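Local coordinates for glycosyl hydrolase family 88 (Pedobacter heparinus, PDB 3WIW), which hydrolyses unsaturated glucuronyl saccharides derived from heparin, probably releasing the unsaturated uronic acid, within an alpha6/alpha6 barrel, at residues A[66-69]-A[70-74]; A[189-192]-A[193-196]; A[338-342]-A[343-347]. One frame throughout, in Å; residues are numbered along the deposited sequence.

Contact 1. Residues A[66-69]-A[70-74]; sequences RLAP and PRDWT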
# COMPACT_ATOMS: atom_id res chain seq x y z
N ARG A 66 10.83 7.79 14.08
CA ARG A 66 10.68 8.78 13.01
C ARG A 66 9.21 9.07 12.84
O ARG A 66 8.40 8.15 12.70
CB ARG A 66 11.26 8.26 11.70
CG ARG A 66 11.06 9.21 10.55
CD ARG A 66 11.79 8.74 9.30
NE ARG A 66 11.49 9.62 8.17
CZ ARG A 66 12.07 9.52 6.98
NH1 ARG A 66 11.73 10.36 6.01
NH2 ARG A 66 13.00 8.61 6.77
N LEU A 67 8.86 10.36 12.87
CA LEU A 67 7.47 10.80 12.77
C LEU A 67 7.15 11.37 11.38
O LEU A 67 8.04 11.91 10.70
CB LEU A 67 7.15 11.85 13.85
CG LEU A 67 7.42 11.41 15.29
CD1 LEU A 67 7.26 12.57 16.25
CD2 LEU A 67 6.49 10.26 15.65
N ALA A 68 5.89 11.26 10.98
CA ALA A 68 5.41 11.68 9.67
C ALA A 68 4.41 12.83 9.86
O ALA A 68 3.24 12.61 10.16
CB ALA A 68 4.73 10.52 8.97
N PRO A 69 4.86 14.07 9.66
CA PRO A 69 3.94 15.22 9.65
C PRO A 69 3.03 15.18 8.40
O PRO A 69 3.17 14.30 7.55
CB PRO A 69 4.89 16.42 9.63
CG PRO A 69 6.08 15.91 8.87
CD PRO A 69 6.24 14.47 9.31
N PRO A 70 2.11 16.15 8.26
CA PRO A 70 1.11 16.02 7.19
C PRO A 70 1.67 16.03 5.77
O PRO A 70 1.03 15.50 4.87
CB PRO A 70 0.18 17.21 7.44
CG PRO A 70 0.27 17.42 8.95
CD PRO A 70 1.73 17.19 9.24
N ARG A 71 2.86 16.60 5.58
CA ARG A 71 3.52 16.62 4.27
C ARG A 71 4.15 15.28 3.88
O ARG A 71 4.49 15.06 2.72
CB ARG A 71 4.62 17.68 4.26
CG ARG A 71 5.80 17.33 5.14
CD ARG A 71 6.96 18.27 4.94
NE ARG A 71 8.03 17.97 5.88
CZ ARG A 71 8.06 18.42 7.13
NH1 ARG A 71 9.07 18.11 7.93
NH2 ARG A 71 7.08 19.19 7.59
N ASP A 72 4.32 14.39 4.85
CA ASP A 72 5.03 13.12 4.64
C ASP A 72 4.12 12.12 3.92
O ASP A 72 2.97 11.91 4.33
CB ASP A 72 5.47 12.59 6.01
CG ASP A 72 6.28 11.32 5.95
OD1 ASP A 72 5.72 10.27 5.59
OD2 ASP A 72 7.45 11.34 6.38
N TRP A 73 4.63 11.45 2.89
CA TRP A 73 3.79 10.57 2.09
C TRP A 73 3.18 9.40 2.86
O TRP A 73 2.18 8.80 2.41
CB TRP A 73 4.55 10.03 0.88
CG TRP A 73 5.49 8.87 1.16
CD1 TRP A 73 6.80 8.94 1.54
CD2 TRP A 73 5.19 7.47 1.02
NE1 TRP A 73 7.34 7.66 1.63
CE2 TRP A 73 6.37 6.75 1.31
CE3 TRP A 73 4.03 6.76 0.65
CZ2 TRP A 73 6.42 5.34 1.27
CZ3 TRP A 73 4.08 5.38 0.61
CH2 TRP A 73 5.28 4.68 0.92
N THR A 74 3.76 9.05 4.02
CA THR A 74 3.27 7.94 4.80
C THR A 74 2.31 8.38 5.89
O THR A 74 1.85 7.55 6.65
CB THR A 74 4.42 7.16 5.51
OG1 THR A 74 4.90 7.92 6.63
CG2 THR A 74 5.58 6.83 4.55
O HOH W 1 9.34 11.47 8.38
O HOH W 2 9.67 12.58 5.58
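A68 and D72 meet where the chain leaves strand 65-68 and folds back. Backbone bonding sets the bend: P69 to D72 form a type I beta turn, closed by D72 N donating to P69 O at 2.9 Å. Van der Waals contacts flank the turn. A68 CB rests against the D72 carboxylate, 3.5 Å from CG, and also touches OG1 of T74. In one of two deposited R71 conformers P69 CG lies over a face of the guanidinium, a contact that stays doubtful. The polar side-chain bonds centre on D72, whose CG stands anti to the backbone N (chi1 -177°), which turns the carboxylate toward the A68 methyl and the T74 backbone N. Its OD1 accepts T74 N at 2.8 Å through the anti lone pair, an Asx turn, and T74 OG1 at 2.7 Å from above the carboxylate plane. OD2 is 4.4 Å from R66 NH1, too far for a salt bridge, and water fills in: one water accepts the R66 NE N-H and donates to L67 O and OD2, while a second joins R66 NH1 to OD2. R57 of strand 55-59 forms a salt bridge with the same OD2, and N375 bonds T74 OG1. With an alanine here, R57 would probably lose its ion-pair mate, T74 N and OG1 this acceptor, and the waters the carboxylate they bridge to. The T74 side chain lies about 8 Å from that of D116, the predicted nucleophile. One carboxylate therefore joins a backbone turn to two arginines, its negative charge probably offset by R57 and, through water, by R66.

Contact 2. Residues A[189-192]-A[193-196]; sequences FNKP and EWFD
The carbonyl oxygen of K191, the N-cap residue of helix 192-208, is gripped by two amides of the first turn: W194 N at 2.9 Å, from above the carbonyl plane, and F195 N at 3.4 Å, a weak bond. One residue on, P192 O takes D196 N at 2.8 Å in a nearly straight bond. The K191 side chain folds back over the indole of W194. CG lies beside the backbone N (chi1 -73°) and the chain bends at chi2 (-71°), which lays CG over one face of the six-membered ring, 3.6 Å from its centroid and 6° off the normal, a CH-pi contact. CB sits over the same face, 3.5 Å from W194 CD2, and CE reaches CZ2. At the edge of the indole, F189 CD2 approaches W194 CZ3 at 3.8 Å. Y149 and A145 of helix 138-150 also pack on W194, and F189 touches L138 and E142 of that helix. The lysine thus spends its methylenes on the buried indole while its ammonium leads away: an aliphatic lid over an aromatic ring at the helix start.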
# COMPACT_ATOMS: atom_id res chain seq x y z
N PHE A 189 -18.59 11.53 -6.62
CA PHE A 189 -18.84 12.92 -6.97
C PHE A 189 -19.35 13.13 -8.40
O PHE A 189 -19.43 14.28 -8.87
CB PHE A 189 -17.59 13.77 -6.70
CG PHE A 189 -17.14 13.71 -5.26
CD1 PHE A 189 -17.90 14.32 -4.26
CD2 PHE A 189 -16.00 13.00 -4.90
CE1 PHE A 189 -17.51 14.24 -2.94
CE2 PHE A 189 -15.60 12.93 -3.56
CZ PHE A 189 -16.37 13.55 -2.58
N ASN A 190 -19.67 12.03 -9.07
CA ASN A 190 -20.22 12.12 -10.43
C ASN A 190 -19.26 12.86 -11.36
O ASN A 190 -19.63 13.82 -12.05
CB ASN A 190 -21.61 12.76 -10.41
CG ASN A 190 -22.61 11.94 -9.61
OD1 ASN A 190 -22.68 10.72 -9.77
ND2 ASN A 190 -23.35 12.60 -8.73
N LYS A 191 -18.01 12.39 -11.35
CA LYS A 191 -16.93 12.99 -12.13
C LYS A 191 -16.33 11.88 -12.98
O LYS A 191 -15.27 11.34 -12.64
CB LYS A 191 -15.86 13.54 -11.19
CG LYS A 191 -16.26 14.81 -10.47
CD LYS A 191 -16.30 15.96 -11.44
CE LYS A 191 -16.07 17.28 -10.76
NZ LYS A 191 -16.31 18.34 -11.74
N PRO A 192 -17.01 11.50 -14.07
CA PRO A 192 -16.52 10.42 -14.92
C PRO A 192 -15.09 10.66 -15.44
O PRO A 192 -14.36 9.68 -15.57
CB PRO A 192 -17.54 10.35 -16.07
CG PRO A 192 -18.35 11.58 -15.96
CD PRO A 192 -18.28 12.08 -14.56
N GLU A 193 -14.67 11.90 -15.66
CA GLU A 193 -13.30 12.11 -16.13
C GLU A 193 -12.27 11.74 -15.08
O GLU A 193 -11.16 11.31 -15.42
CB GLU A 193 -13.06 13.53 -16.66
CG GLU A 193 -13.77 13.83 -18.01
CD GLU A 193 -13.16 15.00 -18.78
OE1 GLU A 193 -13.76 16.06 -18.71
OE2 GLU A 193 -12.10 14.87 -19.45
N TRP A 194 -12.63 11.83 -13.80
CA TRP A 194 -11.72 11.39 -12.73
C TRP A 194 -11.55 9.88 -12.80
O TRP A 194 -10.43 9.36 -12.72
CB TRP A 194 -12.23 11.77 -11.35
CG TRP A 194 -12.25 13.26 -11.04
CD1 TRP A 194 -11.85 14.29 -11.86
CD2 TRP A 194 -12.70 13.86 -9.82
NE1 TRP A 194 -12.04 15.50 -11.21
CE2 TRP A 194 -12.54 15.26 -9.96
CE3 TRP A 194 -13.21 13.36 -8.62
CZ2 TRP A 194 -12.89 16.17 -8.94
CZ3 TRP A 194 -13.57 14.25 -7.61
CH2 TRP A 194 -13.40 15.64 -7.77
N PHE A 195 -12.67 9.17 -12.90
CA PHE A 195 -12.65 7.71 -12.98
C PHE A 195 -11.89 7.28 -14.23
O PHE A 195 -11.02 6.39 -14.16
CB PHE A 195 -14.09 7.19 -12.98
CG PHE A 195 -14.20 5.70 -13.05
CD1 PHE A 195 -14.15 5.03 -14.26
CD2 PHE A 195 -14.36 4.96 -11.88
CE1 PHE A 195 -14.24 3.64 -14.31
CE2 PHE A 195 -14.45 3.58 -11.92
CZ PHE A 195 -14.39 2.92 -13.14
N ASP A 196 -12.20 7.90 -15.37
CA ASP A 196 -11.57 7.55 -16.64
C ASP A 196 -10.07 7.83 -16.62
O ASP A 196 -9.29 7.08 -17.20
CB ASP A 196 -12.23 8.30 -17.81
CG ASP A 196 -13.70 7.94 -17.99
OD1 ASP A 196 -14.16 6.90 -17.48
OD2 ASP A 196 -14.41 8.71 -18.68

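Contact 3. Residues A[338-342]-A[343-347]; sequences KTLSS and DEYLA
Y345 packs back onto the last turn of helix 327-340 through its ring and its CB. T339 CG2 lies beside the ring, 3.8 Å from Y345 CE2, the two side chains pointing the same way. L340 brings its CD2 obliquely to the ring at CD1, 4.0 Å away, while L340 O sits 3.2 Å from Y345 CB. The ring takes this place because CG stands beside the backbone N (chi1 -74°). L346 CD2 reaches S341 O at 3.6 Å. The backbone amides of Y345 and L346 are held by one carbonyl: S342 O accepts Y345 N from above its plane at 3.1 Å and L346 N almost head-on at 2.8 Å, with a C=O...N angle of 174°. S342 is fixed in turn from the helix end. Its OG, placed between the backbone N and the carbonyl carbon (chi1 75°), donates at 2.7 Å to T339 O, in the carbonyl plane and on a lone pair, while S342 N gives that oxygen a second bond. OG also lies near the plane of the Y345 ring, at its edge. Farther out, H359 meets Y345 edge-to-face, A306 of helix 306-322 touches both Y345 and L340, and the T339 hydroxyl is bonded to D287 O. On the other flank, S341 OG is hydrogen-bonded to L337 O and to the hydroxyl of Y381 in helix 375-392. Two carbonyl oxygens with two donors each, T339 O and S342 O, thus carry the chain out of the helix into a tight turn, so that the amides of S342, Y345 and L346 are paired while the buried Y345 ring packs against T339 and L340.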
# COMPACT_ATOMS: atom_id res chain seq x y z
N LYS A 338 0.75 -16.29 7.96
CA LYS A 338 1.25 -17.09 9.06
C LYS A 338 2.69 -16.71 9.41
O LYS A 338 3.03 -16.63 10.58
CB LYS A 338 1.10 -18.56 8.76
CG LYS A 338 -0.34 -19.02 8.89
CD LYS A 338 -0.54 -20.44 8.39
CE LYS A 338 -1.95 -20.91 8.70
NZ LYS A 338 -2.19 -22.30 8.26
N THR A 339 3.53 -16.46 8.41
CA THR A 339 4.90 -16.00 8.67
C THR A 339 4.94 -14.61 9.31
O THR A 339 5.66 -14.38 10.29
CB THR A 339 5.76 -16.03 7.38
OG1 THR A 339 5.82 -17.36 6.87
CG2 THR A 339 7.19 -15.55 7.67
N LEU A 340 4.16 -13.68 8.76
CA LEU A 340 4.11 -12.33 9.31
C LEU A 340 3.59 -12.29 10.74
O LEU A 340 3.94 -11.39 11.49
CB LEU A 340 3.28 -11.39 8.42
CG LEU A 340 3.94 -11.03 7.09
CD1 LEU A 340 2.98 -10.09 6.38
CD2 LEU A 340 5.30 -10.34 7.24
N SER A 341 2.76 -13.28 11.10
CA SER A 341 2.14 -13.35 12.42
C SER A 341 2.98 -14.13 13.44
O SER A 341 2.59 -14.23 14.60
CB SER A 341 0.75 -13.98 12.32
OG SER A 341 -0.07 -13.26 11.42
N SER A 342 4.10 -14.69 12.99
CA SER A 342 4.99 -15.45 13.86
C SER A 342 5.87 -14.51 14.69
O SER A 342 5.96 -13.32 14.42
CB SER A 342 5.86 -16.40 13.02
OG SER A 342 6.88 -15.72 12.33
N ASP A 343 6.55 -15.06 15.69
CA ASP A 343 7.42 -14.28 16.55
C ASP A 343 8.47 -13.49 15.79
O ASP A 343 8.83 -12.40 16.20
CB ASP A 343 8.15 -15.25 17.52
CG ASP A 343 9.23 -14.57 18.36
OD1 ASP A 343 10.42 -14.49 17.94
OD2 ASP A 343 8.89 -14.09 19.47
N GLU A 344 8.93 -14.04 14.67
CA GLU A 344 9.97 -13.41 13.88
C GLU A 344 9.53 -12.06 13.33
O GLU A 344 10.35 -11.14 13.25
CB GLU A 344 10.32 -14.33 12.71
CG GLU A 344 11.44 -13.82 11.83
CD GLU A 344 11.75 -14.77 10.67
OE1 GLU A 344 11.03 -15.78 10.50
OE2 GLU A 344 12.70 -14.50 9.91
N TYR A 345 8.25 -11.93 12.96
CA TYR A 345 7.72 -10.71 12.33
C TYR A 345 6.75 -9.87 13.15
O TYR A 345 6.64 -8.67 12.94
CB TYR A 345 7.11 -11.04 10.95
CG TYR A 345 8.17 -11.32 9.93
CD1 TYR A 345 8.75 -10.29 9.19
CD2 TYR A 345 8.63 -12.60 9.71
CE1 TYR A 345 9.73 -10.53 8.26
CE2 TYR A 345 9.62 -12.87 8.76
CZ TYR A 345 10.19 -11.82 8.06
OH TYR A 345 11.18 -12.03 7.13
N LEU A 346 6.04 -10.51 14.07
CA LEU A 346 5.00 -9.82 14.82
C LEU A 346 5.53 -9.36 16.17
O LEU A 346 5.96 -10.19 16.99
CB LEU A 346 3.79 -10.74 15.01
CG LEU A 346 2.61 -10.14 15.78
CD1 LEU A 346 1.89 -9.13 14.89
CD2 LEU A 346 1.65 -11.20 16.21
N ALA A 347 5.54 -8.06 16.40
CA ALA A 347 6.01 -7.51 17.68
C ALA A 347 5.23 -8.06 18.87
O ALA A 347 4.02 -8.30 18.79
CB ALA A 347 5.87 -6.01 17.66

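Overall arrangement
From the N terminus the three contacts come in series, none nested in or crossing another, and each bends the chain locally within the alpha6/alpha6 barrel. Contact 1 turns the chain from strand 65-68, paired with strand 55-59, toward helix 77-89, close to the predicted catalytic site. Contact 2 closes the short loop between helices 175-188 and 192-208, on the surface beside helix 138-150. Contact 3 ends helix 327-340 and starts the loop leading to strand 360-361, against helices 306-322 and 375-392. Contacts 2 and 3 lie on opposite sides of the chain's centre, their centres about 41 Å apart; contact 1 is about 29 and 26 Å from them, centre to centre.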